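Local coordinates for protein tyrosine--tRNA ligase, mitochondrial (Coccidioides posadasii, PDB 5IJX) that probably charges mitochondrial tRNA(Tyr) with tyrosine at the expense of ATP, as a class I aminoacyl-tRNA synthetase, here lacking its C-terminal part, at residues Y217-F229 and N245-L257. Residues are numbered along the deposited sequence; the frame is centred on the assembly and turned at random.
With TYR (tyrosine), chain B.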
ATOM      1  N   TYR A 217      -7.035   3.465  -5.231  1.00 59.24           N
ATOM      2  CA  TYR A 217      -7.373   4.874  -5.040  1.00 55.34           C
ATOM      3  C   TYR A 217      -8.379   5.082  -3.916  1.00 47.36           C
ATOM      4  O   TYR A 217      -8.101   5.884  -3.004  1.00 48.96           O
ATOM      5  CB  TYR A 217      -7.888   5.458  -6.358  1.00 54.13           C
ATOM      6  CG  TYR A 217      -8.156   6.942  -6.293  1.00 64.81           C
ATOM      7  CD1 TYR A 217      -7.212   7.857  -6.737  1.00 61.62           C
ATOM      8  CD2 TYR A 217      -9.352   7.430  -5.780  1.00 75.17           C
ATOM      9  CE1 TYR A 217      -7.453   9.215  -6.677  1.00 68.16           C
ATOM     10  CE2 TYR A 217      -9.600   8.784  -5.712  1.00 78.91           C
ATOM     11  CZ  TYR A 217      -8.651   9.674  -6.162  1.00 76.97           C
ATOM     12  OH  TYR A 217      -8.903  11.026  -6.095  1.00 70.28           O
ATOM     13  N   PRO A 218      -9.538   4.417  -3.901  1.00 45.76           N
ATOM     14  CA  PRO A 218     -10.486   4.647  -2.799  1.00 45.15           C
ATOM     15  C   PRO A 218      -9.909   4.306  -1.442  1.00 53.14           C
ATOM     16  O   PRO A 218     -10.379   4.842  -0.431  1.00 50.02           O
ATOM     17  CB  PRO A 218     -11.674   3.743  -3.157  1.00 48.00           C
ATOM     18  CG  PRO A 218     -11.096   2.684  -4.036  1.00 51.14           C
ATOM     19  CD  PRO A 218      -9.999   3.350  -4.810  1.00 48.23           C
ATOM     20  N   ILE A 219      -8.903   3.435  -1.379  1.00 48.80           N
ATOM     21  CA  ILE A 219      -8.236   3.188  -0.107  1.00 46.35           C
ATOM     22  C   ILE A 219      -7.469   4.428   0.327  1.00 47.33           C
ATOM     23  O   ILE A 219      -7.553   4.854   1.482  1.00 51.97           O
ATOM     24  CB  ILE A 219      -7.310   1.964  -0.206  1.00 49.20           C
ATOM     25  CG1 ILE A 219      -8.112   0.736  -0.631  1.00 44.43           C
ATOM     26  CG2 ILE A 219      -6.625   1.729   1.137  1.00 44.10           C
ATOM     27  CD1 ILE A 219      -7.291  -0.518  -0.778  1.00 55.23           C
HETATM   28  N   MSE A 220      -6.708   5.021  -0.584  1.00 56.34           N
HETATM   29  CA  MSE A 220      -5.947   6.213  -0.244  1.00 57.15           C
HETATM   30  C   MSE A 220      -6.884   7.318   0.211  1.00 57.11           C
HETATM   31  O   MSE A 220      -6.622   7.996   1.204  1.00 59.96           O
HETATM   32  CB  MSE A 220      -5.116   6.688  -1.429  1.00 44.18           C
HETATM   33  CG  MSE A 220      -4.035   5.717  -1.854  1.00 49.49           C
HETATM   34 SE   MSE A 220      -2.892   6.487  -3.225  0.59 43.58          SE
HETATM   35  CE  MSE A 220      -1.665   7.481  -2.085  1.00 62.96           C
ATOM     36  N   GLN A 221      -7.990   7.498  -0.514  1.00 52.35           N
ATOM     37  CA  GLN A 221      -8.935   8.544  -0.135  1.00 59.10           C
ATOM     38  C   GLN A 221      -9.573   8.245   1.218  1.00 58.70           C
ATOM     39  O   GLN A 221      -9.727   9.146   2.056  1.00 55.69           O
ATOM     40  CB  GLN A 221      -9.997   8.700  -1.221  1.00 70.63           C
ATOM     41  CG  GLN A 221     -11.107   9.663  -0.857  1.00 67.80           C
ATOM     42  CD  GLN A 221     -11.882  10.139  -2.067  1.00 61.57           C
ATOM     43  OE1 GLN A 221     -11.465   9.934  -3.209  1.00 63.50           O
ATOM     44  NE2 GLN A 221     -13.019  10.778  -1.824  1.00 54.98           N
ATOM     45  N   GLY A 222      -9.938   6.984   1.455  1.00 56.26           N
ATOM     46  CA  GLY A 222     -10.439   6.606   2.762  1.00 52.92           C
ATOM     47  C   GLY A 222      -9.433   6.864   3.865  1.00 56.22           C
ATOM     48  O   GLY A 222      -9.811   7.190   4.992  1.00 69.37           O
ATOM     49  N   TRP A 223      -8.143   6.729   3.558  1.00 53.40           N
ATOM     50  CA  TRP A 223      -7.108   6.972   4.552  1.00 53.83           C
ATOM     51  C   TRP A 223      -6.905   8.459   4.789  1.00 52.87           C
ATOM     52  O   TRP A 223      -6.557   8.859   5.903  1.00 53.13           O
ATOM     53  CB  TRP A 223      -5.791   6.325   4.122  1.00 52.74           C
ATOM     54  CG  TRP A 223      -4.769   6.306   5.218  1.00 42.38           C
ATOM     55  CD1 TRP A 223      -3.765   7.210   5.424  1.00 50.45           C
ATOM     56  CD2 TRP A 223      -4.659   5.339   6.272  1.00 42.60           C
ATOM     57  NE1 TRP A 223      -3.034   6.861   6.538  1.00 52.85           N
ATOM     58  CE2 TRP A 223      -3.565   5.718   7.077  1.00 52.53           C
ATOM     59  CE3 TRP A 223      -5.380   4.190   6.612  1.00 48.22           C
ATOM     60  CZ2 TRP A 223      -3.175   4.988   8.197  1.00 51.40           C
ATOM     61  CZ3 TRP A 223      -4.991   3.468   7.724  1.00 45.29           C
ATOM     62  CH2 TRP A 223      -3.897   3.868   8.503  1.00 43.47           C
ATOM     63  N   ASP A 224      -7.099   9.290   3.763  1.00 58.99           N
ATOM     64  CA  ASP A 224      -7.207  10.724   4.002  1.00 50.99           C
ATOM     65  C   ASP A 224      -8.337  11.004   4.984  1.00 51.90           C
ATOM     66  O   ASP A 224      -8.164  11.743   5.964  1.00 63.28           O
ATOM     67  CB  ASP A 224      -7.446  11.471   2.687  1.00 58.07           C
ATOM     68  CG  ASP A 224      -6.253  11.426   1.758  1.00 61.26           C
ATOM     69  OD1 ASP A 224      -5.157  11.023   2.201  1.00 60.40           O
ATOM     70  OD2 ASP A 224      -6.414  11.814   0.582  1.00 56.92           O
ATOM     71  N   PHE A 225      -9.503  10.397   4.742  1.00 47.02           N
ATOM     72  CA  PHE A 225     -10.636  10.577   5.645  1.00 42.72           C
ATOM     73  C   PHE A 225     -10.297  10.137   7.065  1.00 49.00           C
ATOM     74  O   PHE A 225     -10.687  10.795   8.030  1.00 58.92           O
ATOM     75  CB  PHE A 225     -11.845   9.800   5.127  1.00 49.62           C
ATOM     76  CG  PHE A 225     -13.163  10.239   5.716  1.00 53.31           C
ATOM     77  CD1 PHE A 225     -13.225  11.213   6.703  1.00 54.83           C
ATOM     78  CD2 PHE A 225     -14.348   9.667   5.280  1.00 59.56           C
ATOM     79  CE1 PHE A 225     -14.436  11.607   7.236  1.00 55.94           C
ATOM     80  CE2 PHE A 225     -15.562  10.059   5.808  1.00 59.97           C
ATOM     81  CZ  PHE A 225     -15.606  11.031   6.787  1.00 59.08           C
ATOM     82  N   TRP A 226      -9.592   9.016   7.214  1.00 56.46           N
ATOM     83  CA  TRP A 226      -9.229   8.534   8.544  1.00 49.88           C
ATOM     84  C   TRP A 226      -8.243   9.480   9.216  1.00 51.28           C
ATOM     85  O   TRP A 226      -8.398   9.826  10.397  1.00 61.74           O
ATOM     86  CB  TRP A 226      -8.656   7.122   8.417  1.00 46.25           C
ATOM     87  CG  TRP A 226      -7.957   6.581   9.624  1.00 61.31           C
ATOM     88  CD1 TRP A 226      -6.649   6.204   9.708  1.00 67.13           C
ATOM     89  CD2 TRP A 226      -8.531   6.331  10.911  1.00 60.24           C
ATOM     90  NE1 TRP A 226      -6.370   5.738  10.969  1.00 65.11           N
ATOM     91  CE2 TRP A 226      -7.508   5.807  11.729  1.00 67.06           C
ATOM     92  CE3 TRP A 226      -9.806   6.502  11.454  1.00 52.62           C
ATOM     93  CZ2 TRP A 226      -7.723   5.456  13.059  1.00 69.65           C
ATOM     94  CZ3 TRP A 226     -10.017   6.154  12.775  1.00 64.03           C
ATOM     95  CH2 TRP A 226      -8.982   5.635  13.563  1.00 63.27           C
ATOM     96  N   TYR A 227      -7.237   9.926   8.465  1.00 53.45           N
ATOM     97  CA  TYR A 227      -6.258  10.872   8.985  1.00 52.98           C
ATOM     98  C   TYR A 227      -6.941  12.118   9.526  1.00 52.94           C
ATOM     99  O   TYR A 227      -6.660  12.558  10.647  1.00 56.30           O
ATOM    100  CB  TYR A 227      -5.263  11.230   7.880  1.00 52.74           C
ATOM    101  CG  TYR A 227      -4.215  12.245   8.276  1.00 55.88           C
ATOM    102  CD1 TYR A 227      -2.963  11.843   8.723  1.00 64.55           C
ATOM    103  CD2 TYR A 227      -4.473  13.609   8.190  1.00 59.12           C
ATOM    104  CE1 TYR A 227      -1.999  12.771   9.082  1.00 63.88           C
ATOM    105  CE2 TYR A 227      -3.518  14.541   8.550  1.00 65.72           C
ATOM    106  CZ  TYR A 227      -2.282  14.119   8.991  1.00 72.30           C
ATOM    107  OH  TYR A 227      -1.334  15.052   9.346  1.00 74.40           O
ATOM    108  N   LEU A 228      -7.852  12.704   8.743  1.00 64.28           N
ATOM    109  CA  LEU A 228      -8.583  13.874   9.217  1.00 62.66           C
ATOM    110  C   LEU A 228      -9.584  13.518  10.308  1.00 65.43           C
ATOM    111  O   LEU A 228      -9.928  14.377  11.127  1.00 58.76           O
ATOM    112  CB  LEU A 228      -9.297  14.549   8.048  1.00 57.63           C
ATOM    113  CG  LEU A 228      -8.366  15.062   6.950  1.00 54.83           C
ATOM    114  CD1 LEU A 228      -9.167  15.563   5.759  1.00 54.09           C
ATOM    115  CD2 LEU A 228      -7.460  16.160   7.491  1.00 60.63           C
ATOM    116  N   PHE A 229     -10.045  12.269  10.336  1.00 64.56           N
ATOM    117  CA  PHE A 229     -10.975  11.825  11.368  1.00 52.32           C
ATOM    118  C   PHE A 229     -10.317  11.857  12.736  1.00 61.91           C
ATOM    119  O   PHE A 229     -10.915  12.327  13.710  1.00 64.96           O
ATOM    120  CB  PHE A 229     -11.479  10.419  11.038  1.00 52.40           C
ATOM    121  CG  PHE A 229     -12.487   9.879  12.018  1.00 56.40           C
ATOM    122  CD1 PHE A 229     -13.837  10.152  11.866  1.00 63.00           C
ATOM    123  CD2 PHE A 229     -12.087   9.079  13.077  1.00 58.85           C
ATOM    124  CE1 PHE A 229     -14.766   9.648  12.762  1.00 64.70           C
ATOM    125  CE2 PHE A 229     -13.012   8.572  13.973  1.00 60.80           C
ATOM    126  CZ  PHE A 229     -14.353   8.857  13.814  1.00 57.65           C
ATOM    127  N   ASN A 245     -17.106   6.919  -3.132  1.00 51.91           N
ATOM    128  CA  ASN A 245     -15.853   7.102  -2.409  1.00 52.93           C
ATOM    129  C   ASN A 245     -16.099   7.516  -0.966  1.00 52.64           C
ATOM    130  O   ASN A 245     -15.320   7.154  -0.078  1.00 66.11           O
ATOM    131  CB  ASN A 245     -14.979   8.142  -3.114  1.00 60.39           C
ATOM    132  CG  ASN A 245     -14.348   7.610  -4.385  1.00 61.50           C
ATOM    133  OD1 ASN A 245     -14.353   6.405  -4.633  1.00 56.15           O
ATOM    134  ND2 ASN A 245     -13.791   8.507  -5.191  1.00 68.03           N
ATOM    135  N   ILE A 246     -17.173   8.264  -0.713  1.00 49.96           N
ATOM    136  CA  ILE A 246     -17.447   8.729   0.642  1.00 58.02           C
ATOM    137  C   ILE A 246     -17.963   7.582   1.498  1.00 62.47           C
ATOM    138  O   ILE A 246     -17.467   7.337   2.604  1.00 54.65           O
ATOM    139  CB  ILE A 246     -18.436   9.907   0.610  1.00 63.65           C
ATOM    140  CG1 ILE A 246     -17.753  11.138   0.005  1.00 70.29           C
ATOM    141  CG2 ILE A 246     -18.946  10.214   2.007  1.00 64.13           C
ATOM    142  CD1 ILE A 246     -18.682  12.298  -0.264  1.00 69.54           C
ATOM    143  N   LEU A 247     -18.971   6.862   1.002  1.00 57.18           N
ATOM    144  CA  LEU A 247     -19.445   5.683   1.712  1.00 55.76           C
ATOM    145  C   LEU A 247     -18.281   4.758   2.044  1.00 60.29           C
ATOM    146  O   LEU A 247     -18.072   4.390   3.207  1.00 72.60           O
ATOM    147  CB  LEU A 247     -20.496   4.957   0.871  1.00 56.55           C
ATOM    148  CG  LEU A 247     -21.198   3.763   1.519  1.00 52.22           C
ATOM    149  CD1 LEU A 247     -21.835   4.149   2.842  1.00 53.50           C
ATOM    150  CD2 LEU A 247     -22.247   3.210   0.570  1.00 50.28           C
ATOM    151  N   PHE A 248     -17.490   4.397   1.028  1.00 60.51           N
ATOM    152  CA  PHE A 248     -16.310   3.565   1.250  1.00 56.03           C
ATOM    153  C   PHE A 248     -15.445   4.115   2.375  1.00 51.33           C
ATOM    154  O   PHE A 248     -14.922   3.354   3.196  1.00 54.88           O
ATOM    155  CB  PHE A 248     -15.492   3.457  -0.039  1.00 58.67           C
ATOM    156  CG  PHE A 248     -14.270   2.590   0.089  1.00 54.28           C
ATOM    157  CD1 PHE A 248     -14.282   1.283  -0.368  1.00 65.93           C
ATOM    158  CD2 PHE A 248     -13.105   3.083   0.662  1.00 56.77           C
ATOM    159  CE1 PHE A 248     -13.159   0.481  -0.254  1.00 66.47           C
ATOM    160  CE2 PHE A 248     -11.980   2.286   0.782  1.00 59.31           C
ATOM    161  CZ  PHE A 248     -12.007   0.984   0.323  1.00 63.65           C
ATOM    162  N   GLY A 249     -15.258   5.435   2.416  1.00 54.71           N
ATOM    163  CA  GLY A 249     -14.501   6.020   3.509  1.00 57.26           C
ATOM    164  C   GLY A 249     -15.120   5.710   4.856  1.00 57.21           C
ATOM    165  O   GLY A 249     -14.452   5.204   5.763  1.00 61.03           O
HETATM  166  N   MSE A 250     -16.411   5.988   4.997  1.00 56.63           N
HETATM  167  CA  MSE A 250     -17.099   5.778   6.260  1.00 58.82           C
HETATM  168  C   MSE A 250     -16.941   4.334   6.693  1.00 51.72           C
HETATM  169  O   MSE A 250     -16.397   4.051   7.761  1.00 50.30           O
HETATM  170  CB  MSE A 250     -18.575   6.136   6.134  1.00 68.43           C
HETATM  171  CG  MSE A 250     -18.814   7.591   5.800  1.00 72.32           C
HETATM  172 SE   MSE A 250     -20.663   7.930   5.330  0.57 62.84          SE
HETATM  173  CE  MSE A 250     -21.524   6.814   6.682  1.00 60.49           C
ATOM    174  N   ASP A 251     -17.407   3.416   5.842  1.00 51.68           N
ATOM    175  CA  ASP A 251     -17.279   1.999   6.154  1.00 61.09           C
ATOM    176  C   ASP A 251     -15.848   1.636   6.517  1.00 58.34           C
ATOM    177  O   ASP A 251     -15.623   0.761   7.362  1.00 57.90           O
ATOM    178  CB  ASP A 251     -17.754   1.153   4.976  1.00 63.14           C
ATOM    179  CG  ASP A 251     -19.246   1.288   4.732  1.00 72.89           C
ATOM    180  OD1 ASP A 251     -19.957   1.760   5.647  1.00 75.42           O
ATOM    181  OD2 ASP A 251     -19.711   0.915   3.632  1.00 71.68           O
ATOM    182  N   ALA A 252     -14.867   2.300   5.905  1.00 47.13           N
ATOM    183  CA  ALA A 252     -13.478   2.032   6.254  1.00 45.89           C
ATOM    184  C   ALA A 252     -13.210   2.431   7.700  1.00 55.38           C
ATOM    185  O   ALA A 252     -12.776   1.609   8.518  1.00 68.03           O
ATOM    186  CB  ALA A 252     -12.540   2.769   5.296  1.00 48.70           C
ATOM    187  N   ILE A 253     -13.500   3.689   8.039  1.00 59.56           N
ATOM    188  CA  ILE A 253     -13.246   4.174   9.394  1.00 62.66           C
ATOM    189  C   ILE A 253     -13.975   3.307  10.408  1.00 56.40           C
ATOM    190  O   ILE A 253     -13.389   2.848  11.396  1.00 55.90           O
ATOM    191  CB  ILE A 253     -13.655   5.653   9.519  1.00 67.33           C
ATOM    192  CG1 ILE A 253     -12.766   6.520   8.622  1.00 61.17           C
ATOM    193  CG2 ILE A 253     -13.575   6.108  10.980  1.00 68.73           C
ATOM    194  CD1 ILE A 253     -13.173   7.972   8.562  1.00 65.27           C
ATOM    195  N   LYS A 254     -15.271   3.083  10.188  1.00 49.95           N
ATOM    196  CA  LYS A 254     -16.022   2.200  11.071  1.00 55.39           C
ATOM    197  C   LYS A 254     -15.305   0.867  11.224  1.00 61.95           C
ATOM    198  O   LYS A 254     -15.099   0.384  12.345  1.00 69.92           O
ATOM    199  CB  LYS A 254     -17.442   2.008  10.535  1.00 54.43           C
ATOM    200  CG  LYS A 254     -18.281   3.284  10.595  1.00 58.14           C
ATOM    201  CD  LYS A 254     -19.656   3.112   9.972  1.00 61.91           C
ATOM    202  CE  LYS A 254     -20.511   4.359  10.170  1.00 63.46           C
ATOM    203  NZ  LYS A 254     -21.711   4.381   9.282  1.00 79.29           N
ATOM    204  N   GLY A 255     -14.871   0.280  10.105  1.00 50.97           N
ATOM    205  CA  GLY A 255     -14.163  -0.987  10.181  1.00 53.09           C
ATOM    206  C   GLY A 255     -12.965  -0.918  11.107  1.00 58.17           C
ATOM    207  O   GLY A 255     -12.693  -1.855  11.861  1.00 63.84           O
ATOM    208  N   ILE A 256     -12.240   0.200  11.069  1.00 54.96           N
ATOM    209  CA  ILE A 256     -11.107   0.383  11.972  1.00 50.63           C
ATOM    210  C   ILE A 256     -11.584   0.394  13.418  1.00 64.83           C
ATOM    211  O   ILE A 256     -11.035  -0.306  14.278  1.00 69.41           O
ATOM    212  CB  ILE A 256     -10.346   1.671  11.611  1.00 49.59           C
ATOM    213  CG1 ILE A 256      -9.690   1.514  10.239  1.00 56.72           C
ATOM    214  CG2 ILE A 256      -9.304   2.002  12.676  1.00 55.55           C
ATOM    215  CD1 ILE A 256      -9.018   2.771   9.727  1.00 61.04           C
ATOM    216  N   LEU A 257     -12.620   1.186  13.710  1.00 74.26           N
ATOM    217  CA  LEU A 257     -13.098   1.285  15.086  1.00 68.80           C
ATOM    218  C   LEU A 257     -13.688  -0.038  15.556  1.00 66.13           C
ATOM    219  O   LEU A 257     -13.447  -0.463  16.692  1.00 71.76           O
ATOM    220  CB  LEU A 257     -14.131   2.404  15.207  1.00 69.44           C
ATOM    221  CG  LEU A 257     -13.706   3.787  14.708  1.00 65.58           C
ATOM    222  CD1 LEU A 257     -14.879   4.749  14.808  1.00 58.13           C
ATOM    223  CD2 LEU A 257     -12.513   4.320  15.491  1.00 62.73           C
TER
HETATM  224  N   TYR B 501     -11.889  12.233  -5.594  1.00 71.34           N
HETATM  225  CA  TYR B 501     -11.868  13.687  -5.700  1.00 77.88           C
HETATM  226  C   TYR B 501     -12.017  14.125  -7.158  1.00 80.94           C
HETATM  227  O   TYR B 501     -12.482  15.230  -7.454  1.00 73.96           O
HETATM  228  CB  TYR B 501     -10.566  14.246  -5.114  1.00 76.73           C
HETATM  229  CG  TYR B 501     -10.285  13.823  -3.683  1.00 63.18           C
HETATM  230  CD1 TYR B 501     -11.311  13.686  -2.757  1.00 55.85           C
HETATM  231  CD2 TYR B 501      -8.987  13.561  -3.262  1.00 56.12           C
HETATM  232  CE1 TYR B 501     -11.050  13.300  -1.451  1.00 57.41           C
HETATM  233  CE2 TYR B 501      -8.718  13.175  -1.961  1.00 53.17           C
HETATM  234  CZ  TYR B 501      -9.751  13.045  -1.059  1.00 56.95           C
HETATM  235  OH  TYR B 501      -9.479  12.662   0.236  1.00 52.88           O
HETATM  236  OXT TYR B 501     -11.673  13.382  -8.078  1.00 84.91           O
HETATM  237  O   HOH W   1     -12.626   6.761  -0.206  1.00 56.53           O
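I253 serves three aromatic rings of helix 217-229 at once. Its CD1 sits over one face of F225, 3.7 Å from that ring's centroid, while its CG2 lies over the centre of the F229 ring and also reaches W226 CE3. With CG1 anti to the carbonyl carbon (chi1 -65°), CD1 is carried over F225 and against F229 CB as well, while CG2, anti to the backbone N, meets the F229 face. One face of the W226 indole takes I256, with CD1 3.8 Å from the centroid of the five-membered ring and CG2 near the outer carbons. At the other end, P218 CB covers a face of F248. The edge of Y217 faces N245 ND2 and the amino group of the bound tyrosine.

Midway, G222 and G249 bring their CA atoms to 4.2 Å, and the helix axes to 8.6 Å at a crossing angle of -60°. A water bridges the two backbones, donating to P218 O and N245 O.

Helix 217-229 also lines the substrate pocket: Y217 OH, also hydrogen-bonded to D73, accepts from the ligand N at 3.3 Å, and D224 OD2 accepts from its phenol OH. Q221 NE2 is held by Q236 and Q242, N245 by R197 and Q242. In this Rossmann-type catalytic domain, strand 233-239 of the central sheet connects the two helices and packs against F225 and F229, while helix 178-186 touches I219 and A252.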